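Side-chain contacts in 5-Carboxyvanillate Decarboxylase (PDB 4QRN), which probably removes the 5-carboxylate group of 5-carboxyvanillate in a metal-dependent reaction, here holding manganese and a nitro analogue of its substrate: residues Y35-T40 with A348-D353; D100-D105 with Y339-D344. One frame throughout, in Å; residues are numbered along the deposited sequence.

Contact 1. Residues Y35-T40 with A348-D353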
# COMPACT_ATOMS: atom_id res chain seq x y z
N TYR A 35 30.31 -11.80 -5.93
CA TYR A 35 29.06 -12.46 -5.65
C TYR A 35 28.52 -12.96 -6.97
O TYR A 35 28.76 -12.35 -8.00
CB TYR A 35 28.04 -11.51 -4.98
CG TYR A 35 27.90 -10.17 -5.65
CD1 TYR A 35 27.07 -9.98 -6.76
CD2 TYR A 35 28.61 -9.08 -5.17
CE1 TYR A 35 26.98 -8.74 -7.37
CE2 TYR A 35 28.53 -7.85 -5.79
CZ TYR A 35 27.69 -7.67 -6.86
OH TYR A 35 27.62 -6.42 -7.46
N LEU A 36 27.76 -14.05 -6.92
CA LEU A 36 26.88 -14.40 -8.02
C LEU A 36 25.64 -13.52 -7.96
O LEU A 36 25.25 -13.09 -6.86
CB LEU A 36 26.44 -15.86 -7.93
CG LEU A 36 27.55 -16.90 -7.99
CD1 LEU A 36 26.94 -18.29 -7.83
CD2 LEU A 36 28.34 -16.80 -9.29
N ARG A 37 25.03 -13.25 -9.10
CA ARG A 37 23.75 -12.57 -9.13
C ARG A 37 22.66 -13.63 -9.31
O ARG A 37 22.56 -14.23 -10.38
CB ARG A 37 23.68 -11.53 -10.24
CG ARG A 37 24.78 -10.47 -10.15
CD ARG A 37 24.53 -9.34 -11.12
NE ARG A 37 25.64 -8.40 -11.26
CZ ARG A 37 26.70 -8.60 -12.02
NH1 ARG A 37 26.84 -9.73 -12.71
NH2 ARG A 37 27.63 -7.64 -12.10
N ILE A 38 21.88 -13.86 -8.25
CA ILE A 38 20.79 -14.83 -8.26
C ILE A 38 19.48 -14.04 -8.24
O ILE A 38 19.18 -13.34 -7.26
CB ILE A 38 20.88 -15.79 -7.06
CG1 ILE A 38 22.24 -16.53 -7.10
CG2 ILE A 38 19.69 -16.75 -7.09
CD1 ILE A 38 22.46 -17.53 -5.97
N ALA A 39 18.72 -14.12 -9.34
CA ALA A 39 17.48 -13.37 -9.47
C ALA A 39 16.33 -14.26 -9.01
O ALA A 39 16.11 -15.33 -9.56
CB ALA A 39 17.31 -12.96 -10.92
N THR A 40 15.59 -13.80 -7.99
CA THR A 40 14.66 -14.67 -7.28
C THR A 40 13.17 -14.49 -7.59
O THR A 40 12.36 -15.10 -6.89
CB THR A 40 14.87 -14.54 -5.77
OG1 THR A 40 14.63 -13.19 -5.36
CG2 THR A 40 16.27 -14.98 -5.35
N ALA A 348 23.00 -0.32 -11.19
CA ALA A 348 22.76 0.48 -10.00
C ALA A 348 22.88 -0.39 -8.75
O ALA A 348 23.45 0.04 -7.74
CB ALA A 348 21.39 1.13 -10.06
N MET A 349 22.34 -1.59 -8.80
CA MET A 349 22.41 -2.49 -7.64
C MET A 349 23.86 -2.87 -7.34
O MET A 349 24.26 -2.90 -6.17
CB MET A 349 21.52 -3.72 -7.87
CG MET A 349 20.03 -3.40 -8.03
SD MET A 349 19.29 -2.62 -6.58
CE MET A 349 19.55 -0.88 -6.89
N ASP A 350 24.64 -3.16 -8.38
CA ASP A 350 26.04 -3.51 -8.18
C ASP A 350 26.80 -2.40 -7.47
O ASP A 350 27.79 -2.68 -6.78
CB ASP A 350 26.72 -3.71 -9.54
CG ASP A 350 26.44 -5.03 -10.22
OD1 ASP A 350 25.99 -6.03 -9.60
OD2 ASP A 350 26.75 -5.07 -11.43
N ALA A 351 26.38 -1.14 -7.68
CA ALA A 351 27.16 0.03 -7.25
C ALA A 351 26.58 0.72 -6.02
O ALA A 351 26.97 1.85 -5.70
CB ALA A 351 27.30 0.99 -8.43
N MET A 352 25.69 0.04 -5.30
CA MET A 352 25.13 0.64 -4.10
C MET A 352 26.22 0.86 -3.05
O MET A 352 27.20 0.12 -2.98
CB MET A 352 24.04 -0.25 -3.50
CG MET A 352 22.81 -0.33 -4.38
SD MET A 352 21.38 -1.11 -3.58
CE MET A 352 21.82 -2.85 -3.62
N ASP A 353 26.00 1.87 -2.21
CA ASP A 353 26.92 2.18 -1.12
C ASP A 353 26.58 1.27 0.05
O ASP A 353 25.92 1.67 1.01
CB ASP A 353 26.84 3.65 -0.75
CG ASP A 353 27.82 4.03 0.32
OD1 ASP A 353 28.74 3.25 0.62
OD2 ASP A 353 27.69 5.13 0.89

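Contact 2. Residues D100-D105 with Y339-D344. With 1DF (4-hydroxy-3-methoxy-5-nitrobenzoic acid), chain F.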
# COMPACT_ATOMS: atom_id res chain seq x y z
N ASP A 100 22.79 -13.78 -19.58
CA ASP A 100 24.20 -13.55 -19.78
C ASP A 100 24.46 -12.05 -20.01
O ASP A 100 25.44 -11.48 -19.53
CB ASP A 100 24.71 -14.35 -20.97
CG ASP A 100 24.81 -15.85 -20.69
OD1 ASP A 100 24.79 -16.28 -19.52
OD2 ASP A 100 24.97 -16.61 -21.68
N ALA A 101 23.59 -11.39 -20.78
CA ALA A 101 23.77 -9.98 -21.12
C ALA A 101 23.60 -9.04 -19.93
O ALA A 101 23.98 -7.88 -20.02
CB ALA A 101 22.81 -9.59 -22.24
N THR A 102 22.99 -9.53 -18.85
CA THR A 102 22.83 -8.71 -17.66
C THR A 102 23.54 -9.30 -16.44
O THR A 102 23.31 -8.90 -15.31
CB THR A 102 21.34 -8.46 -17.36
OG1 THR A 102 20.61 -9.70 -17.35
CG2 THR A 102 20.76 -7.48 -18.36
N GLY A 103 24.45 -10.25 -16.69
CA GLY A 103 25.24 -10.79 -15.60
C GLY A 103 24.47 -11.62 -14.58
O GLY A 103 24.94 -11.76 -13.45
N ILE A 104 23.31 -12.15 -14.97
CA ILE A 104 22.51 -12.93 -14.06
C ILE A 104 22.95 -14.39 -14.11
O ILE A 104 22.84 -15.07 -15.14
CB ILE A 104 21.00 -12.79 -14.36
CG1 ILE A 104 20.56 -11.32 -14.28
CG2 ILE A 104 20.20 -13.69 -13.42
CD1 ILE A 104 20.94 -10.60 -12.99
N ASP A 105 23.51 -14.86 -13.00
CA ASP A 105 24.04 -16.23 -12.92
C ASP A 105 22.95 -17.28 -12.81
O ASP A 105 23.06 -18.33 -13.44
CB ASP A 105 25.02 -16.31 -11.75
CG ASP A 105 26.22 -15.45 -11.99
OD1 ASP A 105 27.03 -15.83 -12.87
OD2 ASP A 105 26.36 -14.38 -11.34
N TYR A 339 9.23 -8.71 -17.19
CA TYR A 339 8.43 -7.52 -16.98
C TYR A 339 9.26 -6.28 -16.70
O TYR A 339 8.84 -5.15 -16.99
CB TYR A 339 7.41 -7.75 -15.86
CG TYR A 339 6.46 -8.88 -16.22
CD1 TYR A 339 5.44 -8.69 -17.13
CD2 TYR A 339 6.59 -10.15 -15.65
CE1 TYR A 339 4.58 -9.72 -17.50
CE2 TYR A 339 5.75 -11.20 -16.01
CZ TYR A 339 4.73 -10.96 -16.92
OH TYR A 339 3.87 -11.95 -17.28
N GLN A 340 10.43 -6.47 -16.10
CA GLN A 340 11.31 -5.38 -15.75
C GLN A 340 12.77 -5.80 -15.99
O GLN A 340 13.53 -6.02 -15.05
CB GLN A 340 11.04 -4.93 -14.31
CG GLN A 340 11.66 -3.58 -13.99
CD GLN A 340 10.94 -2.88 -12.85
OE1 GLN A 340 9.80 -3.21 -12.51
NE2 GLN A 340 11.63 -1.92 -12.23
N TYR A 341 13.12 -5.92 -17.26
CA TYR A 341 14.44 -6.39 -17.69
C TYR A 341 15.28 -5.18 -18.06
O TYR A 341 15.16 -4.67 -19.16
CB TYR A 341 14.26 -7.32 -18.90
CG TYR A 341 15.53 -7.80 -19.54
CD1 TYR A 341 16.53 -8.42 -18.79
CD2 TYR A 341 15.74 -7.68 -20.91
CE1 TYR A 341 17.70 -8.89 -19.36
CE2 TYR A 341 16.90 -8.13 -21.50
CZ TYR A 341 17.89 -8.73 -20.73
OH TYR A 341 19.05 -9.17 -21.31
N VAL A 342 16.09 -4.70 -17.13
CA VAL A 342 16.75 -3.41 -17.29
C VAL A 342 18.20 -3.52 -16.85
O VAL A 342 18.51 -3.58 -15.67
CB VAL A 342 16.05 -2.30 -16.46
CG1 VAL A 342 16.65 -0.95 -16.82
CG2 VAL A 342 14.52 -2.33 -16.66
N ALA A 343 19.11 -3.55 -17.82
CA ALA A 343 20.53 -3.67 -17.50
C ALA A 343 20.97 -2.56 -16.53
O ALA A 343 21.78 -2.81 -15.62
CB ALA A 343 21.37 -3.65 -18.78
N ASP A 344 20.48 -1.34 -16.73
CA ASP A 344 20.89 -0.25 -15.85
C ASP A 344 20.48 -0.49 -14.40
O ASP A 344 21.13 0.03 -13.50
CB ASP A 344 20.33 1.09 -16.33
CG ASP A 344 21.12 1.68 -17.47
OD1 ASP A 344 22.28 1.31 -17.69
OD2 ASP A 344 20.57 2.58 -18.12
C1 1DF F . 3.87 -7.44 -14.31
CO1 1DF F . 4.74 -7.29 -13.27
CO2 1DF F . 3.25 -8.70 -14.52
CM1 1DF F . 5.04 -8.47 -12.51
CM2 1DF F . 3.68 -9.83 -13.85
OM 1DF F . 3.15 -11.07 -14.05
CZ 1DF F . 4.69 -9.76 -12.90
CC 1DF F . 3.48 -6.31 -15.19
CV 1DF F . 1.94 -11.16 -14.80
O1 1DF F . 4.36 -5.36 -15.37
O2 1DF F . 2.37 -6.32 -15.73
O3 1DF F . 5.23 -10.82 -12.38
N 1DF F . 5.56 -8.20 -11.13
O11 1DF F . 5.74 -9.07 -10.33
O22 1DF F . 5.66 -6.99 -10.78

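Contact 1. Residues Y35-T40 with A348-D353
Asp350 OD1 accepts two bonds: the hydroxyl of Tyr35 (OH to OD1, 2.7 Å) and the NE of Arg37 (NE to OD1, 2.9 Å). The two donors arrive from different directions. Arg37 NE takes the syn lone pair of OD1, whereas Tyr35 OH comes down from above the carboxylate plane, 52° out of it. Arg37 also grips the other oxygen, its NH2 lying 2.8 Å from Asp350 OD2, which makes a side-on, bidentate salt bridge with one nitrogen to each oxygen. The fit is not flat: guanidinium and carboxylate planes are 42° apart. In this family's (β/α)8 barrel, Arg37 belongs to the segment that carries the first strand, 38-44, and Asp350 is on the last turn of helix 343-350, so the pair ties that segment to a helix following the last strand, 331-332. A carboxylate near a helix C-terminus is likely to be disfavoured there, and the arginine would offset that cost. Arg37 reaches it by an extended chain from CG to NE, while its NH1 turns to the carbonyl of Lys28. Phe363 of helix 356-370 stacks on the Tyr35 ring, whose edge is presented to Asp350.

Contact 2. Residues D100-D105 with Y339-D344
Thr102 sets its methyl against the ring of Tyr341, CG2 lying 3.5 Å from CE1, and this is the tight part of the contact. The methyl comes in obliquely, and Thr102 OG1 is 3.6 Å from the same CE1. A chi1 of 175° puts CG of Tyr341 opposite its backbone N and carries the ring across to the threonine. The polar ends are satisfied next door: Tyr341 OH bonds to the carbonyl of Asp98, and Thr102 OG1 also finds its partner in Asp98. Away from this buried threonine the packing thins toward solvent. The methyl of exposed Ala101 stands 3.9 Å from Tyr341 OH, and that of partly exposed Ala343 stands equally far from Thr102 CG2.

At the far end of 339-344, Tyr339 lines the ligand pocket. Carbon CM2 of the nitrobenzoate sits over the centre of its ring, 3.2 Å above the plane, while Tyr339 OH approaches the ligand's methoxy carbon CV at 3.2 Å and is itself hydrogen-bonded to Thr112 OG1. With an alanine here, the aromatic face against the ligand ring is gone, which would probably leave that ring freer to shift and Thr112 OG1 without its phenol partner.

Gly103, at positive phi, is the C' residue of a Schellman motif that closes helix 93-101, and Val342 is the N-cap of helix 343-350; the contact therefore sets one helix's end against another's beginning. Around it, helix 79-89 packs on Tyr339 and Tyr341, strand 38-44 touches Tyr339 and Ile104 through Ala43 and Ala39, and Tyr277 of the second subunit packs on Gln340 and Val342.

Contacts 1 and 2 use the two ends of helix 343-350, contact 2 at its start and contact 1 at its finish, and their centres lie about 11 Å apart. They are also joined directly. Arg37 N is 2.8 Å from Asp105 OD2 and Arg37 NH1 is 2.9 Å from Gly103 O, both probable hydrogen bonds, so Arg37 ties the two contacts together. Their relation to the active site differs. Contact 1 is away from it, although its strand goes on to Glu41, a manganese ligand. Contact 2 reaches in through Tyr339, while the side chain of Tyr341 remains about 12 Å from the manganese and about 8 Å from that of Asp336, another metal ligand.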